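Local coordinates for EGF family domain-containing protein (Toxoplasma gondii, PDB 4Z80) that binds a peptide of the rhoptry neck protein RON2L1 and probably takes part in the moving junction through which the parasite invades its host cell, at residues Val26-Asp31 against Ala92-Asn97; Ala123-His128 against Asn273-Leu278. All blocks are in the same frame, centred on the assembly; numbering follows the deposited sequence.

From the N terminus, the chain leaves helix 21-24, enters edge strand 27-30 of a three-stranded antiparallel sheet, and returns in contact 1, where 92-97 closes a loop of 60 residues as the chain runs into strand 97-98, the edge of a four-stranded sheet. Contact 2 opens later: 123-128, in the long loop after strand 101-104, is met by 273-278 on the approach to strand 280-283 of that same sheet, 144 residues on. The loops run in series, neither nested nor crossed; the centres of contact 1 and contact 2 are about 22 Å apart. Glu-177 serves a residue of each, accepting a hydrogen bond from Trp-30 N and forming a salt bridge with Arg-276.

Contact 1: Val26-Asp31 against Ala92-Asn97; sequences VDLIWD and AGACPN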
loop_
_atom_site.group_PDB
_atom_site.type_symbol
_atom_site.label_atom_id
_atom_site.label_comp_id
_atom_site.label_asym_id
_atom_site.label_seq_id
_atom_site.Cartn_x
_atom_site.Cartn_y
_atom_site.Cartn_z
ATOM N N VAL A 26 0.824 0.827 14.200
ATOM C CA VAL A 26 1.792 1.833 14.572
ATOM C C VAL A 26 2.530 2.386 13.362
ATOM O O VAL A 26 2.403 1.887 12.243
ATOM C CB VAL A 26 2.819 1.268 15.573
ATOM C CG1 VAL A 26 2.118 0.722 16.801
ATOM C CG2 VAL A 26 3.668 0.178 14.939
ATOM N N ASP A 27 3.297 3.435 13.620
ATOM C CA ASP A 27 4.183 4.026 12.636
ATOM C C ASP A 27 5.579 3.534 12.937
ATOM O O ASP A 27 6.200 3.993 13.890
ATOM C CB ASP A 27 4.129 5.555 12.707
ATOM C CG ASP A 27 5.023 6.225 11.676
ATOM O OD1 ASP A 27 5.003 5.808 10.500
ATOM O OD2 ASP A 27 5.734 7.184 12.043
ATOM N N LEU A 28 6.061 2.567 12.168
ATOM C CA LEU A 28 7.402 2.064 12.397
ATOM C C LEU A 28 8.322 2.429 11.254
ATOM O O LEU A 28 7.887 2.713 10.131
ATOM C CB LEU A 28 7.393 0.548 12.610
ATOM C CG LEU A 28 7.092 -0.405 11.450
ATOM C CD1 LEU A 28 8.298 -0.661 10.547
ATOM C CD2 LEU A 28 6.589 -1.735 12.001
ATOM N N ILE A 29 9.608 2.456 11.572
ATOM C CA ILE A 29 10.647 2.605 10.576
ATOM C C ILE A 29 11.662 1.486 10.800
ATOM O O ILE A 29 11.826 1.009 11.927
ATOM C CB ILE A 29 11.323 3.980 10.656
ATOM C CG1 ILE A 29 11.767 4.258 12.087
ATOM C CG2 ILE A 29 10.365 5.074 10.183
ATOM C CD1 ILE A 29 12.902 5.193 12.176
ATOM N N TRP A 30 12.329 1.060 9.734
ATOM C CA TRP A 30 13.286 -0.044 9.831
ATOM C C TRP A 30 14.620 0.490 10.340
ATOM O O TRP A 30 15.099 1.523 9.879
ATOM C CB TRP A 30 13.459 -0.749 8.473
ATOM C CG TRP A 30 12.159 -1.190 7.876
ATOM C CD1 TRP A 30 11.550 -0.672 6.767
ATOM C CD2 TRP A 30 11.287 -2.208 8.373
ATOM N NE1 TRP A 30 10.358 -1.310 6.541
ATOM C CE2 TRP A 30 10.174 -2.263 7.507
ATOM C CE3 TRP A 30 11.337 -3.084 9.463
ATOM C CZ2 TRP A 30 9.119 -3.147 7.702
ATOM C CZ3 TRP A 30 10.285 -3.968 9.652
ATOM C CH2 TRP A 30 9.194 -3.995 8.772
ATOM N N ASP A 31 15.201 -0.205 11.311
ATOM C CA ASP A 31 16.528 0.147 11.804
ATOM C C ASP A 31 17.126 -1.022 12.574
ATOM O O ASP A 31 16.463 -1.603 13.428
ATOM C CB ASP A 31 16.469 1.385 12.692
ATOM C CG ASP A 31 17.837 2.001 12.911
ATOM O OD1 ASP A 31 18.585 1.484 13.764
ATOM O OD2 ASP A 31 18.174 2.989 12.217
ATOM N N ALA A 92 1.284 5.431 6.078
ATOM C CA ALA A 92 1.732 4.786 7.310
ATOM C C ALA A 92 0.635 3.923 7.901
ATOM O O ALA A 92 -0.548 4.115 7.609
ATOM C CB ALA A 92 2.168 5.830 8.320
ATOM N N GLY A 93 1.052 2.987 8.753
ATOM C CA GLY A 93 0.149 2.077 9.436
ATOM C C GLY A 93 0.668 0.661 9.304
ATOM O O GLY A 93 0.706 0.115 8.207
ATOM N N ALA A 94 1.057 0.059 10.419
ATOM C CA ALA A 94 1.740 -1.237 10.380
ATOM C C ALA A 94 0.868 -2.434 10.010
ATOM O O ALA A 94 1.407 -3.455 9.588
ATOM C CB ALA A 94 2.402 -1.504 11.718
ATOM N N CYS A 95 -0.447 -2.336 10.177
ATOM C CA CYS A 95 -1.343 -3.451 9.862
ATOM C C CYS A 95 -1.863 -3.365 8.437
ATOM O O CYS A 95 -2.305 -2.305 8.006
ATOM C CB CYS A 95 -2.534 -3.489 10.819
ATOM S SG CYS A 95 -2.098 -3.851 12.531
ATOM N N PRO A 96 -1.857 -4.494 7.708
ATOM C CA PRO A 96 -2.543 -4.530 6.418
ATOM C C PRO A 96 -4.021 -4.186 6.569
ATOM O O PRO A 96 -4.668 -4.595 7.538
ATOM C CB PRO A 96 -2.363 -5.979 5.960
ATOM C CG PRO A 96 -1.174 -6.463 6.701
ATOM C CD PRO A 96 -1.202 -5.778 8.018
ATOM N N ASN A 97 -4.542 -3.429 5.611
ATOM C CA ASN A 97 -5.906 -2.936 5.698
ATOM C C ASN A 97 -6.746 -3.639 4.649
ATOM O O ASN A 97 -6.681 -3.324 3.468
ATOM C CB ASN A 97 -5.926 -1.420 5.518
ATOM C CG ASN A 97 -7.187 -0.792 6.041
ATOM O OD1 ASN A 97 -8.247 -1.406 6.050
ATOM N ND2 ASN A 97 -7.080 0.458 6.487
HETATM O O HOH W 1 4.012 1.529 9.871
#
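Val-26 meets Ala-94 through both backbone and side chain. Its carbonyl oxygen accepts a weak, bent hydrogen bond, Ala-94 N to Val-26 O at 2.9 Å with an N-H...O angle of 121°, while Val-26 CG2 lies 3.8 Å from Ala-94 CB. That methyl occupies the place between its own backbone N and carbonyl carbon. Leu-28 CD2 reaches the same Ala-94 CB at 4.2 Å, so the alanine methyl touches two apolar side chains, besides lying 3.4 Å (Ala-94 CB to Val-26 O) from the carbonyl oxygen. Nearer the start of the loop, Asp-27 OD1 comes to 3.6 Å from Ala-92 CB.

A water bridges the two backbones. It donates to Val-26 O at 2.9 Å, accepts from Leu-28 N at 3.2 Å and is held weakly by Gly-93 N. Farther out, Asp-27 is gripped by both oxygens of its carboxylate: with CG swung anti to the backbone N (chi1 -179°), OD1 bonds to Ser-61 OG and OD2 forms a salt bridge with Arg-50, a residue of the neighbouring strand 43-51. The loop has anchors too, in the Cys-95–Cys-344 disulfide and the bond from Gly-93 O to Thr-333 OG1.

Val-26 O therefore has two donors, a bent amide bond and a water, and buried backbone polarity is met here partly by solvent trapped between strand and loop, with little direct bonding across.

Contact 2: Ala123-His128 against Asn273-Leu278; sequences ANVMPH and NCFRSL
The apolar part of this contact is the rim of the Phe-275 ring, which two small side chains meet near the ring plane. Val-125 CG2 approaches CE2 of Phe-275 to 3.9 Å, edge-on, and the two side chains run past each other in opposite directions. Anti to its own carbonyl carbon and beside the backbone N, CG2 is the branch of the valine that does the touching. Ala-123 CB comes to 4.2 Å from CZ of Phe-275, also at the edge, and its other neighbour is the amide of Asn-273, with ND2 of Asn-273 3.7 Å from Ala-123 CB.

Water carries the polar part. One molecule donates to Ala-123 O at 3.2 Å and accepts from Asn-273 ND2 at 2.8 Å, bridging backbone to side chain. A second accepts from Asn-273 ND2 at 3.1 Å and from Asn-273 N at 3.0 Å, and gives a weak bond to Asn-124 O. The side-chain nitrogen ND2 of Asn-273 thus donates to both waters.

Each loop has further anchors: hydrogen bonds in one, a disulfide and salt bridges in the other. Glu-143 gathers the backbone N-H groups of Asn-124, Val-125 and Met-126 on its carboxylate, holding the backbone just ahead of the cis peptide bond between Met-126 and Pro-127. Across the contact, Cys-274 is tied to Cys-72 by a disulfide, and Arg-276 makes salt bridges with Asp-175 and Glu-177.

Just beyond the packed residues, His-128 NE2 hydrogen-bonds to Ser-12 OG of the bound RON2L1 peptide chain. The contact thus packs a loop that reaches the peptide through His-128 against a disulfide-tethered segment leading into sheet strand 280-283. This is consistent with the AMA fold, in which PAN-type domains carry long loops around the groove that receives the RON2 peptide.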
loop_
_atom_site.group_PDB
_atom_site.type_symbol
_atom_site.label_atom_id
_atom_site.label_comp_id
_atom_site.label_asym_id
_atom_site.label_seq_id
_atom_site.Cartn_x
_atom_site.Cartn_y
_atom_site.Cartn_z
ATOM N N ALA A 123 3.087 11.619 -12.945
ATOM C CA ALA A 123 3.738 12.577 -12.055
ATOM C C ALA A 123 4.782 13.446 -12.766
ATOM O O ALA A 123 5.557 14.140 -12.109
ATOM C CB ALA A 123 4.382 11.846 -10.877
ATOM N N ASN A 124 4.791 13.416 -14.099
ATOM C CA ASN A 124 5.713 14.220 -14.908
ATOM C C ASN A 124 7.168 13.830 -14.627
ATOM O O ASN A 124 8.013 14.675 -14.312
ATOM C CB ASN A 124 5.488 15.713 -14.664
ATOM C CG ASN A 124 4.078 16.152 -15.020
ATOM O OD1 ASN A 124 3.596 15.882 -16.120
ATOM N ND2 ASN A 124 3.405 16.808 -14.083
ATOM N N VAL A 125 7.434 12.534 -14.760
ATOM C CA VAL A 125 8.741 11.947 -14.478
ATOM C C VAL A 125 9.379 11.323 -15.725
ATOM O O VAL A 125 10.564 11.538 -15.970
ATOM C CB VAL A 125 8.632 10.867 -13.381
ATOM C CG1 VAL A 125 9.961 10.134 -13.173
ATOM C CG2 VAL A 125 8.173 11.502 -12.069
ATOM N N MET A 126 8.596 10.564 -16.497
ATOM C CA MET A 126 9.122 9.770 -17.614
ATOM C C MET A 126 8.878 10.465 -18.952
ATOM O O MET A 126 7.754 10.860 -19.245
ATOM C CB MET A 126 8.477 8.377 -17.644
ATOM C CG MET A 126 8.648 7.565 -16.360
ATOM S SD MET A 126 10.386 7.298 -15.940
ATOM C CE MET A 126 10.220 6.244 -14.493
ATOM N N PRO A 127 9.918 10.589 -19.787
ATOM C CA PRO A 127 11.294 10.113 -19.602
ATOM C C PRO A 127 12.093 11.004 -18.668
ATOM O O PRO A 127 11.966 12.226 -18.716
ATOM C CB PRO A 127 11.872 10.167 -21.014
ATOM C CG PRO A 127 11.158 11.326 -21.633
ATOM C CD PRO A 127 9.747 11.229 -21.102
ATOM N N HIS A 128 12.920 10.393 -17.832
ATOM C CA HIS A 128 13.735 11.154 -16.904
ATOM C C HIS A 128 14.939 11.750 -17.614
ATOM O O HIS A 128 15.399 12.835 -17.271
ATOM C CB HIS A 128 14.181 10.263 -15.746
ATOM C CG HIS A 128 14.985 10.983 -14.717
ATOM N ND1 HIS A 128 14.442 11.938 -13.886
ATOM C CD2 HIS A 128 16.299 10.913 -14.405
ATOM C CE1 HIS A 128 15.386 12.417 -13.097
ATOM N NE2 HIS A 128 16.522 11.812 -13.392
ATOM N N ASN A 273 9.563 14.729 -8.159
ATOM C CA ASN A 273 8.980 13.775 -7.220
ATOM C C ASN A 273 10.036 12.847 -6.644
ATOM O O ASN A 273 10.870 12.306 -7.371
ATOM C CB ASN A 273 7.876 12.953 -7.890
ATOM C CG ASN A 273 6.542 13.669 -7.903
ATOM O OD1 ASN A 273 5.747 13.568 -6.963
ATOM N ND2 ASN A 273 6.288 14.395 -8.969
ATOM N N CYS A 274 9.996 12.697 -5.325
ATOM C CA CYS A 274 10.878 11.803 -4.595
ATOM C C CYS A 274 10.045 10.617 -4.139
ATOM O O CYS A 274 9.140 10.778 -3.321
ATOM C CB CYS A 274 11.514 12.518 -3.403
ATOM S SG CYS A 274 13.094 11.833 -2.846
ATOM N N PHE A 275 10.346 9.440 -4.681
ATOM C CA PHE A 275 9.576 8.227 -4.426
ATOM C C PHE A 275 10.263 7.378 -3.364
ATOM O O PHE A 275 11.365 6.877 -3.576
ATOM C CB PHE A 275 9.401 7.413 -5.716
ATOM C CG PHE A 275 8.612 8.126 -6.782
ATOM C CD1 PHE A 275 7.227 8.141 -6.740
ATOM C CD2 PHE A 275 9.250 8.791 -7.815
ATOM C CE1 PHE A 275 6.492 8.793 -7.713
ATOM C CE2 PHE A 275 8.521 9.450 -8.786
ATOM C CZ PHE A 275 7.135 9.450 -8.732
ATOM N N ARG A 276 9.615 7.216 -2.217
ATOM C CA ARG A 276 10.180 6.430 -1.133
ATOM C C ARG A 276 9.074 5.848 -0.274
ATOM O O ARG A 276 8.024 6.467 -0.093
ATOM C CB ARG A 276 11.122 7.276 -0.266
ATOM C CG ARG A 276 11.739 6.522 0.908
ATOM C CD ARG A 276 12.872 7.290 1.566
ATOM N NE ARG A 276 13.414 6.550 2.703
ATOM C CZ ARG A 276 14.539 5.834 2.704
ATOM N NH1 ARG A 276 15.302 5.744 1.618
ATOM N NH2 ARG A 276 14.900 5.205 3.814
ATOM N N SER A 277 9.323 4.652 0.248
ATOM C CA SER A 277 8.409 3.979 1.155
ATOM C C SER A 277 6.995 3.917 0.588
ATOM O O SER A 277 6.015 4.209 1.270
ATOM C CB SER A 277 8.425 4.669 2.520
ATOM O OG SER A 277 9.745 4.646 3.038
ATOM N N LEU A 278 6.901 3.497 -0.664
ATOM C CA LEU A 278 5.633 3.523 -1.373
ATOM C C LEU A 278 4.659 2.512 -0.801
ATOM O O LEU A 278 5.040 1.385 -0.489
ATOM C CB LEU A 278 5.843 3.242 -2.860
ATOM C CG LEU A 278 6.677 4.270 -3.625
ATOM C CD1 LEU A 278 6.799 3.854 -5.083
ATOM C CD2 LEU A 278 6.090 5.661 -3.521
HETATM O O HOH W 2 3.928 15.605 -9.798
HETATM O O HOH W 3 8.562 14.873 -10.997
#